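Local coordinates for protein octaprenyl Pyrophosphate Synthase (Helicobacter pylori, PDB 3TC1) that probably catalyses stepwise chain elongation of an allylic prenyl diphosphate with isopentenyl diphosphate, giving octaprenyl diphosphate, at residues 1-6 with 41-47; 184-188 with 286-290; 240-244 with 258-262; 231-237 with 266-272. All coordinates share one frame; numbering follows the deposited sequence.

Interaction 1: residues 1-6 with 41-47; sequences MQEKQL and KLMLALL
The flat carboxamide of Q5 has both leucine partners on one and the same face. L44 lies over it, with CD2 3.9 Å from Q5 CD, while L47 reaches the NH2 end of the amide from further out, its CD1 3.4 Å from Q5 NE2. The oxygen half is less certain, because Q5 OE1 sits too close to Q2 CG in the model. The second carboxamide, that of Q2, serves the helix start instead: Q2 OE1 takes the N-H of Q5 over 2.8 Å, the donor lying 51° out of the carbonyl plane. With CG beside the backbone N (chi1 -62°) and the chain extended beyond it, Q5 carries its amide across to the 41-47 side. L6 flanks it, its CD2 3.8 Å from L44 CD1 and its CD1 3.9 Å from K41 CE. The base of M1, its N and CB, lies along the aliphatic chain of K41, and its far end turns to L44, CE 3.5 Å from L44 CB, a tight fit whose detail is doubtful because the sulfur clashes with the K41 carbonyl. M1 N and K41 NZ are 4.0 Å apart, mildly unfavourable if both are charged. I294 also touches M1. Q2 is thus the N-cap of helix 3-18, whose first turn rests on the C-terminal part of helix 38-44 and the turn after it, at the margin of the all-helical polyprenyl synthase fold.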
loop_
_atom_site.group_PDB
_atom_site.type_symbol
_atom_site.label_atom_id
_atom_site.label_comp_id
_atom_site.label_asym_id
_atom_site.label_seq_id
_atom_site.Cartn_x
_atom_site.Cartn_y
_atom_site.Cartn_z
ATOM N N MET B 1 9.257 -26.139 5.691
ATOM C CA MET B 1 9.000 -26.644 7.056
ATOM C C MET B 1 7.785 -27.578 7.074
ATOM O O MET B 1 7.889 -28.691 6.608
ATOM C CB MET B 1 8.904 -25.448 8.045
ATOM C CG MET B 1 7.748 -25.485 8.988
ATOM S SD MET B 1 8.153 -24.828 10.603
ATOM C CE MET B 1 6.988 -25.735 11.496
ATOM N N GLN B 2 6.621 -27.259 7.580
ATOM C CA GLN B 2 5.729 -28.395 7.417
ATOM C C GLN B 2 4.775 -28.286 6.190
ATOM O O GLN B 2 3.908 -27.412 6.108
ATOM C CB GLN B 2 5.188 -28.777 8.827
ATOM C CG GLN B 2 3.807 -28.444 9.165
ATOM C CD GLN B 2 2.859 -29.572 8.786
ATOM O OE1 GLN B 2 2.510 -29.716 7.618
ATOM N NE2 GLN B 2 2.481 -30.401 9.752
ATOM N N GLU B 3 5.063 -29.126 5.170
ATOM C CA GLU B 3 4.347 -29.033 3.869
ATOM C C GLU B 3 2.880 -28.856 4.017
ATOM O O GLU B 3 2.292 -27.950 3.456
ATOM C CB GLU B 3 4.583 -30.194 2.835
ATOM C CG GLU B 3 4.353 -29.529 1.416
ATOM C CD GLU B 3 3.819 -30.346 0.237
ATOM O OE1 GLU B 3 4.594 -31.085 -0.428
ATOM O OE2 GLU B 3 2.606 -30.196 -0.033
ATOM N N LYS B 4 2.248 -29.710 4.786
ATOM C CA LYS B 4 0.799 -29.561 4.911
ATOM C C LYS B 4 0.317 -28.208 5.422
ATOM O O LYS B 4 -0.688 -27.684 4.941
ATOM C CB LYS B 4 0.201 -30.715 5.750
ATOM C CG LYS B 4 -1.242 -30.505 6.087
ATOM C CD LYS B 4 -1.865 -31.769 6.580
ATOM C CE LYS B 4 -3.196 -31.497 7.283
ATOM N NZ LYS B 4 -4.348 -32.063 6.518
ATOM N N GLN B 5 1.026 -27.626 6.379
ATOM C CA GLN B 5 0.623 -26.312 6.903
ATOM C C GLN B 5 0.907 -25.198 5.901
ATOM O O GLN B 5 0.104 -24.280 5.755
ATOM C CB GLN B 5 1.329 -25.987 8.240
ATOM C CG GLN B 5 1.001 -26.944 9.362
ATOM C CD GLN B 5 1.833 -26.691 10.597
ATOM O OE1 GLN B 5 3.000 -26.321 10.502
ATOM N NE2 GLN B 5 1.245 -26.906 11.764
ATOM N N LEU B 6 2.038 -25.277 5.210
ATOM C CA LEU B 6 2.384 -24.262 4.218
ATOM C C LEU B 6 1.379 -24.318 3.074
ATOM O O LEU B 6 1.021 -23.296 2.483
ATOM C CB LEU B 6 3.795 -24.505 3.685
ATOM C CG LEU B 6 4.932 -24.272 4.681
ATOM C CD1 LEU B 6 6.255 -24.650 4.048
ATOM C CD2 LEU B 6 4.952 -22.819 5.110
ATOM N N LYS B 41 7.427 -20.546 7.883
ATOM C CA LYS B 41 8.205 -21.659 8.431
ATOM C C LYS B 41 8.725 -21.297 9.815
ATOM O O LYS B 41 8.693 -22.110 10.741
ATOM C CB LYS B 41 9.385 -22.006 7.515
ATOM C CG LYS B 41 9.001 -22.589 6.160
ATOM C CD LYS B 41 10.246 -22.792 5.307
ATOM C CE LYS B 41 9.937 -23.451 3.976
ATOM N NZ LYS B 41 11.191 -23.689 3.193
ATOM N N LEU B 42 9.206 -20.069 9.949
ATOM C CA LEU B 42 9.713 -19.587 11.226
ATOM C C LEU B 42 8.604 -19.523 12.271
ATOM O O LEU B 42 8.784 -19.963 13.409
ATOM C CB LEU B 42 10.329 -18.201 11.053
ATOM C CG LEU B 42 11.669 -18.185 10.324
ATOM C CD1 LEU B 42 12.102 -16.755 10.049
ATOM C CD2 LEU B 42 12.698 -18.907 11.182
ATOM N N MET B 43 7.460 -18.969 11.878
ATOM C CA MET B 43 6.316 -18.833 12.771
ATOM C C MET B 43 5.672 -20.170 13.124
ATOM O O MET B 43 5.329 -20.409 14.280
ATOM C CB MET B 43 5.265 -17.917 12.134
ATOM C CG MET B 43 5.752 -16.496 11.890
ATOM S SD MET B 43 4.674 -15.608 10.751
ATOM C CE MET B 43 3.415 -15.055 11.877
ATOM N N LEU B 44 5.500 -21.038 12.130
ATOM C CA LEU B 44 4.885 -22.343 12.366
ATOM C C LEU B 44 5.685 -23.167 13.370
ATOM O O LEU B 44 5.135 -24.040 14.039
ATOM C CB LEU B 44 4.768 -23.125 11.055
ATOM C CG LEU B 44 3.755 -22.636 10.016
ATOM C CD1 LEU B 44 3.970 -23.375 8.710
ATOM C CD2 LEU B 44 2.349 -22.857 10.528
ATOM N N ALA B 45 6.978 -22.877 13.472
ATOM C CA ALA B 45 7.873 -23.594 14.376
ATOM C C ALA B 45 7.544 -23.405 15.850
ATOM O O ALA B 45 8.055 -24.139 16.701
ATOM C CB ALA B 45 9.320 -23.177 14.116
ATOM N N LEU B 46 6.704 -22.420 16.157
ATOM C CA LEU B 46 6.326 -22.160 17.541
ATOM C C LEU B 46 5.131 -22.995 17.984
ATOM O O LEU B 46 4.843 -23.087 19.177
ATOM C CB LEU B 46 6.020 -20.670 17.748
ATOM C CG LEU B 46 7.246 -19.764 17.918
ATOM C CD1 LEU B 46 8.091 -19.791 16.652
ATOM C CD2 LEU B 46 6.798 -18.344 18.230
ATOM N N LEU B 47 4.435 -23.597 17.025
ATOM C CA LEU B 47 3.272 -24.419 17.333
ATOM C C LEU B 47 3.645 -25.657 18.145
ATOM O O LEU B 47 4.736 -26.207 17.988
ATOM C CB LEU B 47 2.572 -24.849 16.041
ATOM C CG LEU B 47 1.820 -23.760 15.272
ATOM C CD1 LEU B 47 1.410 -24.284 13.900
ATOM C CD2 LEU B 47 0.599 -23.324 16.073
#

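Interaction 2: residues 184-188 with 286-290; sequences IYADF and AIKGE
F188 N donates to I184 O over 3.0 Å, the helical bond that ties together two of the residues on which segment 286-290 rests. No hydrogen bond crosses between the segments, and the contact is made by van der Waals approaches, several of them between a carbon and an oxygen. I287 carries its inner part. Its chi1 of 62° puts CG1 between the backbone N and the carbonyl carbon, leaving CG2 beside the N, where it meets F188 CD1 at 3.6 Å; the same methyl also lies 4.2 Å from Y185 CE1. The delta methyl continues along the F188 ring, I287 CD1 being 3.7 Å from F188 CE1. F188 in turn holds CG anti to its own nitrogen (chi1 172°), and beyond I287 it packs on L295 and A299 of helix 293-301. This is the turn of the all-helical fold in which the chain leaves helix 268-286, I287 being the first residue to depart from helical angles, and passes over the start of helix 182-205 before entering helix 293-301. A286 fits against helix 182-205 by its methyl and its carbonyl: CB approaches D187 OD2 at 3.3 Å, and A286 O meets I184 CG2 at 3.2 Å. E290 closes the outer end less securely, since it is poorly ordered. As modelled, its chain bends at chi2, so that E290 CG lies 3.2 Å from Y185 OH and the carboxylate is turned only 23° from the plane of the tyrosine ring. The other neighbours of Y185 include A175 of helix 152-177 and L46.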
loop_
_atom_site.group_PDB
_atom_site.type_symbol
_atom_site.label_atom_id
_atom_site.label_comp_id
_atom_site.label_asym_id
_atom_site.label_seq_id
_atom_site.Cartn_x
_atom_site.Cartn_y
_atom_site.Cartn_z
ATOM N N ILE B 184 11.550 -13.419 23.973
ATOM C CA ILE B 184 12.500 -14.415 23.503
ATOM C C ILE B 184 12.436 -14.588 21.993
ATOM O O ILE B 184 13.460 -14.564 21.312
ATOM C CB ILE B 184 12.245 -15.797 24.162
ATOM C CG1 ILE B 184 12.594 -15.730 25.650
ATOM C CG2 ILE B 184 13.060 -16.860 23.446
ATOM C CD1 ILE B 184 12.315 -17.014 26.396
ATOM N N TYR B 185 11.225 -14.723 21.470
ATOM C CA TYR B 185 11.055 -14.917 20.042
ATOM C C TYR B 185 11.227 -13.662 19.195
ATOM O O TYR B 185 11.605 -13.751 18.028
ATOM C CB TYR B 185 9.712 -15.598 19.794
ATOM C CG TYR B 185 9.721 -17.016 20.325
ATOM C CD1 TYR B 185 10.383 -18.030 19.634
ATOM C CD2 TYR B 185 9.140 -17.328 21.555
ATOM C CE1 TYR B 185 10.473 -19.314 20.153
ATOM C CE2 TYR B 185 9.227 -18.613 22.086
ATOM C CZ TYR B 185 9.895 -19.600 21.380
ATOM O OH TYR B 185 9.985 -20.872 21.895
ATOM N N ALA B 186 10.964 -12.496 19.775
ATOM C CA ALA B 186 11.154 -11.250 19.047
ATOM C C ALA B 186 12.667 -11.099 18.885
ATOM O O ALA B 186 13.161 -10.690 17.834
ATOM C CB ALA B 186 10.595 -10.080 19.842
ATOM N N ASP B 187 13.391 -11.452 19.943
ATOM C CA ASP B 187 14.846 -11.375 19.955
ATOM C C ASP B 187 15.426 -12.344 18.925
ATOM O O ASP B 187 16.355 -11.998 18.192
ATOM C CB ASP B 187 15.370 -11.707 21.357
ATOM C CG ASP B 187 16.821 -11.313 21.547
ATOM O OD1 ASP B 187 17.149 -10.129 21.326
ATOM O OD2 ASP B 187 17.632 -12.184 21.926
ATOM N N PHE B 188 14.878 -13.555 18.867
ATOM C CA PHE B 188 15.337 -14.547 17.896
ATOM C C PHE B 188 15.039 -14.042 16.489
ATOM O O PHE B 188 15.867 -14.157 15.586
ATOM C CB PHE B 188 14.622 -15.884 18.097
ATOM C CG PHE B 188 14.905 -16.891 17.007
ATOM C CD1 PHE B 188 16.007 -17.742 17.091
ATOM C CD2 PHE B 188 14.093 -16.960 15.878
ATOM C CE1 PHE B 188 16.295 -18.645 16.064
ATOM C CE2 PHE B 188 14.372 -17.860 14.843
ATOM C CZ PHE B 188 15.475 -18.704 14.938
ATOM N N ALA B 286 19.204 -16.706 22.089
ATOM C CA ALA B 286 17.870 -16.300 22.519
ATOM C C ALA B 286 16.942 -17.470 22.829
ATOM O O ALA B 286 16.201 -17.433 23.808
ATOM C CB ALA B 286 17.234 -15.396 21.457
ATOM N N ILE B 287 16.977 -18.504 21.998
ATOM C CA ILE B 287 16.117 -19.663 22.204
ATOM C C ILE B 287 16.833 -20.830 22.885
ATOM O O ILE B 287 16.384 -21.973 22.802
ATOM C CB ILE B 287 15.533 -20.156 20.870
ATOM C CG1 ILE B 287 16.663 -20.612 19.943
ATOM C CG2 ILE B 287 14.712 -19.040 20.226
ATOM C CD1 ILE B 287 16.185 -21.247 18.645
ATOM N N LYS B 288 17.940 -20.532 23.557
ATOM C CA LYS B 288 18.717 -21.549 24.260
ATOM C C LYS B 288 17.786 -22.289 25.218
ATOM O O LYS B 288 17.733 -23.521 25.228
ATOM C CB LYS B 288 19.848 -20.887 25.054
ATOM C CG LYS B 288 21.163 -21.653 25.074
ATOM C CD LYS B 288 21.794 -21.701 23.690
ATOM C CE LYS B 288 23.267 -22.081 23.756
ATOM N NZ LYS B 288 24.076 -21.036 24.449
ATOM N N GLY B 289 17.046 -21.520 26.012
ATOM C CA GLY B 289 16.122 -22.098 26.971
ATOM C C GLY B 289 15.139 -23.078 26.360
ATOM O O GLY B 289 14.991 -24.200 26.842
ATOM N N GLU B 290 14.461 -22.654 25.298
ATOM C CA GLU B 290 13.490 -23.506 24.624
ATOM C C GLU B 290 14.233 -24.667 23.975
ATOM O O GLU B 290 15.459 -24.745 24.053
ATOM C CB GLU B 290 12.743 -22.708 23.552
ATOM C CG GLU B 290 12.449 -21.264 23.942
ATOM C CD GLU B 290 11.565 -21.142 25.171
ATOM O OE1 GLU B 290 11.379 -20.006 25.653
ATOM O OE2 GLU B 290 11.054 -22.174 25.653
#

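Interaction 3: residues 240-244 with 258-262; sequences DQGLL and WTKEK
One direct charge contact joins the two helices: K262 NZ donates to D240 OD2 over 3.0 Å in a salt bridge, meeting the oxygen from 48° above the carboxylate plane. The ammonium has a stronger partner in Q265, whose OE1 it also reaches, so two oxygens hold the end of the lysine. A water bridge runs beside the salt bridge. Water 1 donates to D240 OD1 at 2.7 Å and accepts from W258 NE1 at 3.1 Å, and both the water and OD1 lie in the plane of the indole at its edge. The two oxygens of buried D240 are therefore engaged by different residues of helix 253-265, directly in one case and through water in the other. Helices 238-246 and 253-265 follow each other in the all-helical fold, their short segments at 138° with axes 12.1 Å apart. At that separation the indole of W258 bridges the gap. Its chi1 of -179° carries the ring across to helix 238-246, where L243 CD1 meets W258 CZ2 at 3.9 Å and L244 CD1 meets W258 CZ3 at 4.1 Å, each leucine crossing the tryptophan at about a right angle. From its own helix, K262 lays CG over one indole face, 3.6 Å above the plane and offset toward the rim. Y247 adds an edge-to-face ring contact with W258.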
loop_
_atom_site.group_PDB
_atom_site.type_symbol
_atom_site.label_atom_id
_atom_site.label_comp_id
_atom_site.label_asym_id
_atom_site.label_seq_id
_atom_site.Cartn_x
_atom_site.Cartn_y
_atom_site.Cartn_z
ATOM N N ASP B 240 41.939 2.735 -5.532
ATOM C CA ASP B 240 40.844 1.788 -5.709
ATOM C C ASP B 240 39.512 2.343 -5.216
ATOM O O ASP B 240 38.459 1.998 -5.758
ATOM C CB ASP B 240 41.151 0.462 -5.005
ATOM C CG ASP B 240 42.318 -0.289 -5.644
ATOM O OD1 ASP B 240 42.567 -0.099 -6.857
ATOM O OD2 ASP B 240 42.973 -1.083 -4.936
ATOM N N GLN B 241 39.551 3.189 -4.189
ATOM C CA GLN B 241 38.317 3.780 -3.681
ATOM C C GLN B 241 37.701 4.604 -4.807
ATOM O O GLN B 241 36.483 4.583 -5.014
ATOM C CB GLN B 241 38.588 4.666 -2.458
ATOM C CG GLN B 241 38.971 3.889 -1.204
ATOM C CD GLN B 241 39.053 4.770 0.029
ATOM O OE1 GLN B 241 39.702 5.810 0.012
ATOM N NE2 GLN B 241 38.397 4.351 1.108
ATOM N N GLY B 242 38.551 5.317 -5.541
ATOM C CA GLY B 242 38.068 6.118 -6.656
ATOM C C GLY B 242 37.407 5.231 -7.698
ATOM O O GLY B 242 36.337 5.551 -8.226
ATOM N N LEU B 243 38.042 4.102 -7.997
ATOM C CA LEU B 243 37.497 3.173 -8.979
ATOM C C LEU B 243 36.162 2.587 -8.523
ATOM O O LEU B 243 35.201 2.540 -9.293
ATOM C CB LEU B 243 38.484 2.032 -9.254
ATOM C CG LEU B 243 39.778 2.358 -10.009
ATOM C CD1 LEU B 243 40.593 1.075 -10.212
ATOM C CD2 LEU B 243 39.442 2.988 -11.354
ATOM N N LEU B 244 36.103 2.131 -7.276
ATOM C CA LEU B 244 34.868 1.553 -6.760
ATOM C C LEU B 244 33.730 2.557 -6.885
ATOM O O LEU B 244 32.647 2.218 -7.359
ATOM C CB LEU B 244 35.033 1.128 -5.299
ATOM C CG LEU B 244 33.796 0.467 -4.682
ATOM C CD1 LEU B 244 33.453 -0.806 -5.446
ATOM C CD2 LEU B 244 34.069 0.155 -3.211
ATOM N N TRP B 258 36.633 -7.272 -11.483
ATOM C CA TRP B 258 37.504 -6.433 -10.668
ATOM C C TRP B 258 37.046 -6.481 -9.202
ATOM O O TRP B 258 37.855 -6.622 -8.282
ATOM C CB TRP B 258 37.468 -4.985 -11.175
ATOM C CG TRP B 258 38.362 -4.036 -10.408
ATOM C CD1 TRP B 258 39.691 -3.782 -10.637
ATOM C CD2 TRP B 258 37.983 -3.213 -9.295
ATOM N NE1 TRP B 258 40.156 -2.845 -9.738
ATOM C CE2 TRP B 258 39.131 -2.482 -8.903
ATOM C CE3 TRP B 258 36.785 -3.021 -8.591
ATOM C CZ2 TRP B 258 39.113 -1.574 -7.836
ATOM C CZ3 TRP B 258 36.769 -2.118 -7.533
ATOM C CH2 TRP B 258 37.927 -1.407 -7.166
ATOM N N THR B 259 35.736 -6.367 -8.996
ATOM C CA THR B 259 35.156 -6.392 -7.657
ATOM C C THR B 259 35.420 -7.717 -6.941
ATOM O O THR B 259 35.696 -7.741 -5.736
ATOM C CB THR B 259 33.625 -6.161 -7.718
ATOM O OG1 THR B 259 33.358 -4.904 -8.352
ATOM C CG2 THR B 259 33.034 -6.147 -6.331
ATOM N N LYS B 260 35.326 -8.825 -7.666
ATOM C CA LYS B 260 35.575 -10.119 -7.042
ATOM C C LYS B 260 37.024 -10.253 -6.586
ATOM O O LYS B 260 37.303 -10.847 -5.541
ATOM C CB LYS B 260 35.212 -11.260 -7.997
ATOM C CG LYS B 260 33.716 -11.401 -8.209
ATOM C CD LYS B 260 33.346 -12.720 -8.869
ATOM C CE LYS B 260 33.846 -12.800 -10.294
ATOM N NZ LYS B 260 33.346 -14.033 -10.974
ATOM N N GLU B 261 37.947 -9.703 -7.368
ATOM C CA GLU B 261 39.364 -9.761 -7.016
ATOM C C GLU B 261 39.631 -8.939 -5.765
ATOM O O GLU B 261 40.412 -9.344 -4.907
ATOM C CB GLU B 261 40.235 -9.227 -8.154
ATOM C CG GLU B 261 40.087 -9.979 -9.459
ATOM C CD GLU B 261 41.078 -9.513 -10.503
ATOM O OE1 GLU B 261 41.469 -8.328 -10.470
ATOM O OE2 GLU B 261 41.459 -10.329 -11.365
ATOM N N LYS B 262 38.974 -7.786 -5.663
ATOM C CA LYS B 262 39.156 -6.911 -4.514
ATOM C C LYS B 262 38.587 -7.518 -3.234
ATOM O O LYS B 262 39.181 -7.370 -2.169
ATOM C CB LYS B 262 38.542 -5.537 -4.794
ATOM C CG LYS B 262 39.347 -4.706 -5.800
ATOM C CD LYS B 262 40.756 -4.422 -5.273
ATOM C CE LYS B 262 41.723 -4.081 -6.399
ATOM N NZ LYS B 262 43.119 -3.897 -5.908
HETATM O O HOH W 1 42.908 -1.641 -9.102
#

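Interaction 4: residues 231-237 with 266-272; sequences LLYEKLN and YGIIEET
A bend at chi2 (-84°) and another at chi4 fold the K235 chain, while E271, with CG anti to the backbone N (chi1 -177°) and extended beyond it, comes from the opposite direction to meet it. K235 NZ donates to E271 OE1 over 3.2 Å in a salt bridge, reaching the oxygen from above the carboxylate plane. Water 2 reinforces the pair: it donates to E271 OE1 at 2.7 Å and to L231 O, and accepts a weak bond from K235 NZ. The root of the same lysine makes a CH-pi contact, CB lying 4.0 Å from the centroid of the Y266 ring and 25° off its normal. Y266 and G267 belong to a Schellman motif that ends helix 253-265, with G267 at positive phi and I268 N bonded back to F263 O; G267 is also the N-cap of helix 268-286, so the chain passes from one helix straight into the next. Across this junction L232 CD1 packs 3.7 Å from Y266 CD2, L236 CD2 stands equally near Y266 CE2, and I268 CD1 presses on L232 CA at 3.6 Å. L231 CD1 touches both E271 CG and T272 OG1, whose hydroxyl donates to I268 O at 2.8 Å. Past the ring, water 3 links Y266 OH to N237 N, and the N237 side chain caps D240 N.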
loop_
_atom_site.group_PDB
_atom_site.type_symbol
_atom_site.label_atom_id
_atom_site.label_comp_id
_atom_site.label_asym_id
_atom_site.label_seq_id
_atom_site.Cartn_x
_atom_site.Cartn_y
_atom_site.Cartn_z
ATOM N N LEU B 231 32.634 -2.836 3.714
ATOM C CA LEU B 231 33.846 -3.386 4.321
ATOM C C LEU B 231 35.037 -3.259 3.369
ATOM O O LEU B 231 36.155 -2.969 3.796
ATOM C CB LEU B 231 33.624 -4.853 4.707
ATOM C CG LEU B 231 32.573 -5.107 5.797
ATOM C CD1 LEU B 231 32.425 -6.598 6.041
ATOM C CD2 LEU B 231 32.990 -4.397 7.083
ATOM N N LEU B 232 34.796 -3.477 2.080
ATOM C CA LEU B 232 35.861 -3.356 1.083
ATOM C C LEU B 232 36.369 -1.920 1.025
ATOM O O LEU B 232 37.570 -1.672 1.065
ATOM C CB LEU B 232 35.356 -3.760 -0.311
ATOM C CG LEU B 232 36.398 -3.580 -1.430
ATOM C CD1 LEU B 232 37.600 -4.496 -1.163
ATOM C CD2 LEU B 232 35.780 -3.897 -2.784
ATOM N N TYR B 233 35.437 -0.976 0.930
ATOM C CA TYR B 233 35.772 0.445 0.850
ATOM C C TYR B 233 36.695 0.906 1.980
ATOM O O TYR B 233 37.576 1.740 1.774
ATOM C CB TYR B 233 34.494 1.290 0.878
ATOM C CG TYR B 233 34.762 2.768 0.743
ATOM C CD1 TYR B 233 35.078 3.327 -0.495
ATOM C CD2 TYR B 233 34.742 3.604 1.858
ATOM C CE1 TYR B 233 35.368 4.680 -0.619
ATOM C CE2 TYR B 233 35.033 4.958 1.745
ATOM C CZ TYR B 233 35.342 5.488 0.504
ATOM O OH TYR B 233 35.613 6.827 0.381
ATOM N N GLU B 234 36.464 0.381 3.177
ATOM C CA GLU B 234 37.267 0.724 4.349
ATOM C C GLU B 234 38.715 0.217 4.276
ATOM O O GLU B 234 39.575 0.685 5.026
ATOM C CB GLU B 234 36.596 0.164 5.609
ATOM C CG GLU B 234 35.380 0.957 6.067
ATOM C CD GLU B 234 34.443 0.147 6.946
ATOM O OE1 GLU B 234 34.930 -0.680 7.746
ATOM O OE2 GLU B 234 33.213 0.348 6.845
ATOM N N LYS B 235 38.983 -0.730 3.378
ATOM C CA LYS B 235 40.328 -1.306 3.231
ATOM C C LYS B 235 41.060 -0.856 1.967
ATOM O O LYS B 235 42.285 -0.970 1.883
ATOM C CB LYS B 235 40.251 -2.838 3.195
ATOM C CG LYS B 235 39.561 -3.496 4.370
ATOM C CD LYS B 235 40.500 -3.689 5.544
ATOM C CE LYS B 235 39.811 -4.471 6.654
ATOM N NZ LYS B 235 39.328 -5.799 6.180
ATOM N N LEU B 236 40.317 -0.362 0.981
ATOM C CA LEU B 236 40.907 0.062 -0.288
ATOM C C LEU B 236 41.805 1.282 -0.194
ATOM O O LEU B 236 41.585 2.167 0.632
ATOM C CB LEU B 236 39.808 0.366 -1.310
ATOM C CG LEU B 236 38.892 -0.770 -1.768
ATOM C CD1 LEU B 236 37.822 -0.213 -2.705
ATOM C CD2 LEU B 236 39.717 -1.845 -2.463
ATOM N N ASN B 237 42.823 1.332 -1.048
ATOM C CA ASN B 237 43.684 2.497 -1.064
ATOM C C ASN B 237 42.897 3.565 -1.818
ATOM O O ASN B 237 41.867 3.286 -2.426
ATOM C CB ASN B 237 45.033 2.222 -1.759
ATOM C CG ASN B 237 44.884 1.660 -3.169
ATOM O OD1 ASN B 237 43.973 2.029 -3.912
ATOM N ND2 ASN B 237 45.807 0.776 -3.552
ATOM N N TYR B 266 41.096 -8.496 0.107
ATOM C CA TYR B 266 40.971 -8.059 1.484
ATOM C C TYR B 266 40.125 -8.978 2.360
ATOM O O TYR B 266 39.680 -8.581 3.435
ATOM C CB TYR B 266 40.440 -6.620 1.509
ATOM C CG TYR B 266 41.414 -5.622 0.908
ATOM C CD1 TYR B 266 42.552 -5.218 1.610
ATOM C CD2 TYR B 266 41.213 -5.095 -0.371
ATOM C CE1 TYR B 266 43.464 -4.318 1.053
ATOM C CE2 TYR B 266 42.121 -4.195 -0.936
ATOM C CZ TYR B 266 43.242 -3.811 -0.218
ATOM O OH TYR B 266 44.143 -2.918 -0.767
ATOM N N GLY B 267 39.930 -10.212 1.908
ATOM C CA GLY B 267 39.163 -11.182 2.672
ATOM C C GLY B 267 37.790 -10.690 3.095
ATOM O O GLY B 267 37.340 -10.950 4.212
ATOM N N ILE B 268 37.115 -9.987 2.194
ATOM C CA ILE B 268 35.800 -9.434 2.494
ATOM C C ILE B 268 34.718 -10.496 2.659
ATOM O O ILE B 268 33.802 -10.335 3.464
ATOM C CB ILE B 268 35.377 -8.435 1.391
ATOM C CG1 ILE B 268 36.435 -7.336 1.265
ATOM C CG2 ILE B 268 34.014 -7.831 1.710
ATOM C CD1 ILE B 268 36.704 -6.558 2.573
ATOM N N ILE B 269 34.819 -11.588 1.905
ATOM C CA ILE B 269 33.803 -12.626 1.999
ATOM C C ILE B 269 33.747 -13.211 3.408
ATOM O O ILE B 269 32.670 -13.321 4.001
ATOM C CB ILE B 269 34.051 -13.767 0.981
ATOM C CG1 ILE B 269 34.177 -13.197 -0.435
ATOM C CG2 ILE B 269 32.921 -14.789 1.062
ATOM C CD1 ILE B 269 32.979 -12.411 -0.914
ATOM N N GLU B 270 34.902 -13.580 3.951
ATOM C CA GLU B 270 34.928 -14.144 5.296
ATOM C C GLU B 270 34.543 -13.088 6.328
ATOM O O GLU B 270 33.865 -13.392 7.305
ATOM C CB GLU B 270 36.313 -14.718 5.627
ATOM C CG GLU B 270 36.493 -15.119 7.097
ATOM C CD GLU B 270 35.737 -16.383 7.490
ATOM O OE1 GLU B 270 34.525 -16.483 7.197
ATOM O OE2 GLU B 270 36.362 -17.273 8.107
ATOM N N GLU B 271 34.966 -11.846 6.112
ATOM C CA GLU B 271 34.648 -10.778 7.051
ATOM C C GLU B 271 33.137 -10.543 7.103
ATOM O O GLU B 271 32.570 -10.326 8.177
ATOM C CB GLU B 271 35.382 -9.482 6.665
ATOM C CG GLU B 271 35.153 -8.325 7.640
ATOM C CD GLU B 271 35.981 -7.087 7.318
ATOM O OE1 GLU B 271 36.317 -6.874 6.134
ATOM O OE2 GLU B 271 36.279 -6.310 8.250
ATOM N N THR B 272 32.489 -10.604 5.943
ATOM C CA THR B 272 31.047 -10.407 5.858
ATOM C C THR B 272 30.335 -11.570 6.541
ATOM O O THR B 272 29.393 -11.379 7.322
ATOM C CB THR B 272 30.582 -10.329 4.379
ATOM O OG1 THR B 272 31.200 -9.206 3.737
ATOM C CG2 THR B 272 29.065 -10.172 4.295
HETATM O O HOH W 2 36.844 -4.227 6.214
HETATM O O HOH W 3 43.393 -1.010 -2.456
#

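The four contacts form two groups on the helical body. Interactions 1 and 2, with centres 17 Å apart, touch where L46 and L42 pack on Y185 and F188; both border helix 293-301, so they gather the N-terminal helix and the C-terminal part of the chain at one end. Interactions 3 and 4 lie across the chain's centre from interaction 1, their own centres 10 Å apart and 37 to 43 Å from its centre. There, helices 227-233 to 268-286 follow one another, with interaction 3 nested inside the loop closed by interaction 4, and both inside that of interaction 2. Helix 268-286 ties the two groups together, and T272 of interaction 4 has its side chain about 12 Å from the bound magnesium ion.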